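Local structure of mnemiopsin 1 (Mnemiopsis leidyi, 5VP3) at residues Met63-Ala69 / Tyr131-Asp137; Asp140-Asp144 / Thr174-Glu178. The protein is a light-sensitive, calcium-regulated photoprotein of a ctenophore, which probably emits blue light when calcium binds to its EF-hand loops. All blocks are in the same frame, centred on the assembly; numbering follows the deposited sequence. Where two conformers were deposited one is given.

Interaction 1 (Met63-Ala69 / Tyr131-Asp137). With CD (cadmium ion), chain C.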
loop_
_atom_site.group_PDB
_atom_site.type_symbol
_atom_site.label_atom_id
_atom_site.label_comp_id
_atom_site.label_asym_id
_atom_site.label_seq_id
_atom_site.Cartn_x
_atom_site.Cartn_y
_atom_site.Cartn_z
ATOM N N MET A 63 7.821 0.534 11.644
ATOM C CA MET A 63 6.891 1.560 12.089
ATOM C C MET A 63 6.566 1.342 13.560
ATOM O O MET A 63 6.699 2.260 14.377
ATOM C CB MET A 63 5.638 1.511 11.203
ATOM C CG MET A 63 4.597 2.555 11.477
ATOM S SD MET A 63 5.275 4.161 11.039
ATOM C CE MET A 63 4.742 5.132 12.437
ATOM N N ARG A 64 6.230 0.093 13.921
ATOM C CA ARG A 64 5.922 -0.277 15.305
ATOM C C ARG A 64 7.036 0.133 16.259
ATOM O O ARG A 64 6.771 0.613 17.369
ATOM C CB ARG A 64 5.694 -1.796 15.376
ATOM C CG ARG A 64 5.472 -2.363 16.754
ATOM C CD ARG A 64 5.308 -3.873 16.720
ATOM N NE ARG A 64 6.568 -4.570 16.525
ATOM C CZ ARG A 64 7.444 -4.836 17.495
ATOM N NH1 ARG A 64 7.196 -4.492 18.745
ATOM N NH2 ARG A 64 8.579 -5.458 17.203
ATOM N N GLN A 65 8.292 -0.032 15.836
ATOM C CA GLN A 65 9.408 0.262 16.726
ATOM C C GLN A 65 9.477 1.735 17.070
ATOM O O GLN A 65 9.901 2.083 18.172
ATOM C CB GLN A 65 10.714 -0.152 16.078
ATOM C CG GLN A 65 10.864 -1.663 15.844
ATOM C CD GLN A 65 12.133 -2.014 15.084
ATOM O OE1 GLN A 65 13.202 -1.450 15.361
ATOM N NE2 GLN A 65 12.028 -2.946 14.104
ATOM N N LEU A 66 9.063 2.607 16.146
ATOM C CA LEU A 66 9.250 4.045 16.283
ATOM C C LEU A 66 8.124 4.735 17.021
ATOM O O LEU A 66 8.203 5.934 17.237
ATOM C CB LEU A 66 9.387 4.692 14.926
ATOM C CG LEU A 66 10.681 4.329 14.230
ATOM C CD1 LEU A 66 10.546 4.684 12.816
ATOM C CD2 LEU A 66 11.846 5.066 14.819
ATOM N N VAL A 67 7.073 4.025 17.395
ATOM C CA VAL A 67 5.956 4.613 18.104
ATOM C C VAL A 67 5.669 3.704 19.282
ATOM O O VAL A 67 6.355 2.706 19.478
ATOM C CB VAL A 67 4.704 4.777 17.212
ATOM C CG1 VAL A 67 5.030 5.612 15.967
ATOM C CG2 VAL A 67 4.135 3.427 16.802
ATOM N N ASN A 68 4.633 4.034 20.048
ATOM C CA ASN A 68 4.193 3.180 21.152
ATOM C C ASN A 68 2.698 2.938 20.971
ATOM O O ASN A 68 1.846 3.469 21.691
ATOM C CB ASN A 68 4.549 3.796 22.496
ATOM C CG ASN A 68 6.028 3.663 22.803
ATOM O OD1 ASN A 68 6.546 2.548 22.936
ATOM N ND2 ASN A 68 6.720 4.786 22.896
ATOM N N ALA A 69 2.383 2.087 20.003
ATOM C CA ALA A 69 1.006 1.814 19.644
ATOM C C ALA A 69 0.484 0.689 20.506
ATOM O O ALA A 69 1.240 -0.096 21.078
ATOM C CB ALA A 69 0.909 1.443 18.163
ATOM N N TYR A 131 -3.001 1.935 9.603
ATOM C CA TYR A 131 -1.785 2.668 9.899
ATOM C C TYR A 131 -2.101 3.919 10.694
ATOM O O TYR A 131 -1.309 4.339 11.543
ATOM C CB TYR A 131 -1.091 3.062 8.617
ATOM C CG TYR A 131 0.034 2.176 8.194
ATOM C CD1 TYR A 131 -0.185 1.120 7.348
ATOM C CD2 TYR A 131 1.331 2.427 8.606
ATOM C CE1 TYR A 131 0.863 0.313 6.920
ATOM C CE2 TYR A 131 2.366 1.632 8.208
ATOM C CZ TYR A 131 2.120 0.555 7.363
ATOM O OH TYR A 131 3.134 -0.254 6.904
ATOM N N TYR A 132 -3.238 4.540 10.396
ATOM C CA TYR A 132 -3.626 5.795 11.024
ATOM C C TYR A 132 -3.406 5.735 12.516
ATOM O O TYR A 132 -2.719 6.574 13.098
ATOM C CB TYR A 132 -5.098 6.081 10.734
ATOM C CG TYR A 132 -5.573 7.477 11.010
ATOM C CD1 TYR A 132 -5.492 8.447 10.044
ATOM C CD2 TYR A 132 -6.186 7.806 12.227
ATOM C CE1 TYR A 132 -5.967 9.760 10.279
ATOM C CE2 TYR A 132 -6.649 9.089 12.475
ATOM C CZ TYR A 132 -6.541 10.057 11.495
ATOM O OH TYR A 132 -7.018 11.308 11.730
ATOM N N ASP A 133 -4.022 4.752 13.150
ATOM C CA ASP A 133 -3.957 4.656 14.592
ATOM C C ASP A 133 -2.535 4.397 15.058
ATOM O O ASP A 133 -2.144 4.824 16.136
ATOM C CB ASP A 133 -4.896 3.556 15.064
ATOM C CG ASP A 133 -6.336 3.853 14.735
ATOM O OD1 ASP A 133 -6.694 5.044 14.659
ATOM O OD2 ASP A 133 -7.100 2.892 14.566
ATOM N N VAL A 134 -1.752 3.668 14.288
ATOM C CA VAL A 134 -0.384 3.432 14.710
ATOM C C VAL A 134 0.434 4.716 14.588
ATOM O O VAL A 134 1.264 5.031 15.455
ATOM C CB VAL A 134 0.186 2.259 13.891
ATOM C CG1 VAL A 134 1.642 2.057 14.142
ATOM C CG2 VAL A 134 -0.547 0.993 14.264
ATOM N N LEU A 135 0.207 5.482 13.523
ATOM C CA LEU A 135 0.916 6.748 13.338
ATOM C C LEU A 135 0.552 7.752 14.415
ATOM O O LEU A 135 1.353 8.615 14.769
ATOM C CB LEU A 135 0.583 7.363 11.965
ATOM C CG LEU A 135 1.430 7.021 10.737
ATOM C CD1 LEU A 135 1.490 5.609 10.578
ATOM C CD2 LEU A 135 0.757 7.604 9.529
ATOM N N ASP A 136 -0.680 7.710 14.874
ATOM C CA ASP A 136 -1.162 8.692 15.808
ATOM C C ASP A 136 -0.580 8.406 17.170
ATOM O O ASP A 136 -1.316 8.026 18.052
ATOM C CB ASP A 136 -2.678 8.650 15.880
ATOM C CG ASP A 136 -3.231 9.569 16.948
ATOM O OD1 ASP A 136 -2.505 10.492 17.375
ATOM O OD2 ASP A 136 -4.394 9.351 17.372
ATOM N N ASP A 137 0.712 8.605 17.368
ATOM C CA ASP A 137 1.335 8.292 18.651
ATOM C C ASP A 137 0.912 9.260 19.747
ATOM O O ASP A 137 1.048 8.909 20.923
ATOM C CB ASP A 137 2.849 8.331 18.469
ATOM C CG ASP A 137 3.610 7.345 19.369
ATOM O OD1 ASP A 137 3.018 6.389 19.936
ATOM O OD2 ASP A 137 4.843 7.560 19.459
HETATM CD CD CD C . -1.709 12.428 16.552
HETATM O O HOH W 1 6.713 8.592 17.790
HETATM O O HOH W 2 -1.140 15.068 16.469
#
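Where helix 123-135 runs into the metal-binding loop of an EF-hand, Val-134, Leu-135 and Asp-137 pack against Met-63 of helix 53-66 and Val-67 and Asn-68 of the loop that follows. Met-63 supplies the long, flexible side chain of the contact. Its first torsion (chi1 -177°) swings CG away from the backbone N, and two further bends carry the chain past Val-134, Met-63 CG lying 4.0 Å from Val-134 CG1. The chain then crosses Leu-135 at about a right angle, Met-63 CE resting 3.8 Å from Leu-135 CD1. The same Met-63 CG approaches Tyr-131 CE2 obliquely at 4.1 Å. Shortening Met-63 to an alanine would probably open a gap beside Val-134 and deprive the Leu-135 methyl of its sulfur-methyl neighbour. Val-134 is small and branched, as suits a wedge: CG1 touches Val-67 CG2 at 3.9 Å and also meets the methyl of Ala-69, whose small side chain lets the two backbones come close.

In EF-hand terms, Asp-136 opens the loop, and its OD1 binds the cadmium ion at 2.2 Å, while the next residue, Asp-137, turns to the other segment. Asp-137 OD1 accepts a nearly straight bond from Asn-68 N (2.9 Å, 165°), met on the syn side but 32° out of the carboxylate plane. Its other oxygen, OD2, takes a hydrogen from a water that also donates to Leu-66 O, so one carboxylate serves two backbone groups, one of them through water. The short aspartate lies close against Val-67, Asp-137 CG 3.5 Å from Val-67 CB. Beyond the two segments, Thr-150 of helix 145-154 touches Met-63, and the Tyr-131 ring meets that of Phe-186.

Interaction 2 (Asp140-Asp144 / Thr174-Glu178); sequences DGTVD and TGKLE. With CD (cadmium ion), chain D; CD (cadmium ion), chain C.
Lys-176 reaches across to Asp-140 and Thr-142, its ammonium gripped by two oxygens: NZ forms a salt bridge with Asp-140 OD2 at 3.0 Å, from above the carboxylate plane, and donates to Thr-142 OG1 at 3.1 Å. Bends at chi2 (-85°) and chi4 (67°) curl the chain round Thr-142, so that its methylenes lie against the threonine's CB and hydroxyl. Any residue could offer the backbone O that binds the second cadmium ion; lysine adds a long chain whose ammonium reaches the first loop and probably offsets some negative charge.

Val-143 and Leu-177 form a hydrogen-bonded antiparallel pair, the short bridge that joins paired EF-hand loops. Leu-177 N donates to Val-143 O at 2.7 Å, in the carbonyl plane; the return bond from Val-143 N to Leu-177 O is longer, 3.2 Å.

Asp-140 OD1 binds its cadmium ion at 2.3 Å and accepts from Thr-142 N in an Asx turn around Gly-141, where a CB would press on the carbonyl O of Asp-140. Thr-174 OG1 binds the second ion, accepts from Lys-176 N in an ST turn and donates to Glu-178 OE2, while Glu-178 OE1 binds the same ion.

Asp-144 caps helix 145-154, its carboxylate bonding at Glu-147; Glu-178 holds the N-cap position of helix 179-190. Val-143 packs on Leu-135 of helix 123-135 and Leu-177 on Phe-166 of helix 161-169.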
loop_
_atom_site.group_PDB
_atom_site.type_symbol
_atom_site.label_atom_id
_atom_site.label_comp_id
_atom_site.label_asym_id
_atom_site.label_seq_id
_atom_site.Cartn_x
_atom_site.Cartn_y
_atom_site.Cartn_z
ATOM N N ASP A 140 -4.240 11.813 19.798
ATOM C CA ASP A 140 -5.196 12.897 19.621
ATOM C C ASP A 140 -6.223 12.599 18.566
ATOM O O ASP A 140 -7.069 13.461 18.292
ATOM C CB ASP A 140 -4.489 14.217 19.318
ATOM C CG ASP A 140 -3.765 14.228 17.987
ATOM O OD1 ASP A 140 -3.714 13.193 17.258
ATOM O OD2 ASP A 140 -3.228 15.308 17.689
ATOM N N GLY A 141 -6.212 11.387 18.000
ATOM C CA GLY A 141 -7.222 11.049 17.037
ATOM C C GLY A 141 -6.914 11.496 15.638
ATOM O O GLY A 141 -7.745 11.283 14.753
ATOM N N THR A 142 -5.728 12.059 15.403
ATOM C CA THR A 142 -5.332 12.589 14.094
ATOM C C THR A 142 -3.857 12.317 13.840
ATOM O O THR A 142 -3.112 11.877 14.717
ATOM C CB THR A 142 -5.542 14.104 13.988
ATOM O OG1 THR A 142 -4.585 14.765 14.832
ATOM C CG2 THR A 142 -6.958 14.491 14.430
ATOM N N VAL A 143 -3.418 12.607 12.627
ATOM C CA VAL A 143 -2.022 12.439 12.277
ATOM C C VAL A 143 -1.438 13.803 11.954
ATOM O O VAL A 143 -1.906 14.480 11.023
ATOM C CB VAL A 143 -1.877 11.455 11.112
ATOM C CG1 VAL A 143 -0.429 11.319 10.687
ATOM C CG2 VAL A 143 -2.460 10.098 11.532
ATOM N N ASP A 144 -0.421 14.220 12.725
ATOM C CA ASP A 144 0.220 15.515 12.472
ATOM C C ASP A 144 1.533 15.299 11.726
ATOM O O ASP A 144 1.896 14.164 11.409
ATOM C CB ASP A 144 0.376 16.301 13.787
ATOM C CG ASP A 144 1.485 15.781 14.694
ATOM O OD1 ASP A 144 2.164 14.790 14.350
ATOM O OD2 ASP A 144 1.672 16.421 15.757
ATOM N N THR A 174 -6.260 21.913 8.557
ATOM C CA THR A 174 -6.316 21.753 10.008
ATOM C C THR A 174 -4.950 21.602 10.660
ATOM O O THR A 174 -4.879 21.550 11.893
ATOM C CB THR A 174 -7.148 20.537 10.398
ATOM O OG1 THR A 174 -6.617 19.355 9.782
ATOM C CG2 THR A 174 -8.578 20.743 10.027
ATOM N N GLY A 175 -3.873 21.499 9.872
ATOM C CA GLY A 175 -2.588 21.074 10.398
ATOM C C GLY A 175 -2.538 19.616 10.821
ATOM O O GLY A 175 -1.539 19.201 11.403
ATOM N N LYS A 176 -3.585 18.828 10.536
ATOM C CA LYS A 176 -3.623 17.392 10.791
ATOM C C LYS A 176 -4.170 16.689 9.549
ATOM O O LYS A 176 -4.981 17.254 8.810
ATOM C CB LYS A 176 -4.528 17.034 11.988
ATOM C CG LYS A 176 -4.418 17.951 13.209
ATOM C CD LYS A 176 -3.273 17.546 14.115
ATOM C CE LYS A 176 -3.448 18.113 15.499
ATOM N NZ LYS A 176 -4.603 17.534 16.227
ATOM N N LEU A 177 -3.749 15.441 9.342
ATOM C CA LEU A 177 -4.422 14.553 8.390
ATOM C C LEU A 177 -5.507 13.791 9.131
ATOM O O LEU A 177 -5.209 12.965 9.992
ATOM C CB LEU A 177 -3.449 13.587 7.746
ATOM C CG LEU A 177 -2.332 14.201 6.959
ATOM C CD1 LEU A 177 -1.432 13.070 6.416
ATOM C CD2 LEU A 177 -2.864 15.052 5.842
ATOM N N GLU A 178 -6.764 14.120 8.842
ATOM C CA GLU A 178 -7.883 13.306 9.286
ATOM C C GLU A 178 -7.958 12.049 8.401
ATOM O O GLU A 178 -7.286 11.956 7.372
ATOM C CB GLU A 178 -9.162 14.146 9.242
ATOM C CG GLU A 178 -9.159 15.328 10.246
ATOM C CD GLU A 178 -8.324 16.545 9.855
ATOM O OE1 GLU A 178 -8.119 16.817 8.638
ATOM O OE2 GLU A 178 -7.858 17.238 10.804
HETATM CD CD CD D . -6.801 18.156 7.564
HETATM CD CD CD C . -1.709 12.428 16.552
HETATM O O HOH W 2 -1.140 15.068 16.469
#

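How the interactions relate
The two contacts come in series along the chain, on the same side of its centre, with their own centres about 14 Å apart. Helix 123-135 and the loop after it connect them: interaction 1 uses the helix end and the start of the loop, interaction 2 the later part, and both contribute ligands to one cadmium ion. They also touch directly, since Asp-136 OD2 is probably hydrogen-bonded to Gly-141 N, and Tyr-132 OH to Leu-177 O. Interaction 2 pairs the two loops of the C-terminal EF-hand pair, whereas interaction 1 ties that pair to helix 53-66, whose Glu-55 belongs to the metal site that begins at Asp-44. Metal binding could therefore reach both contacts.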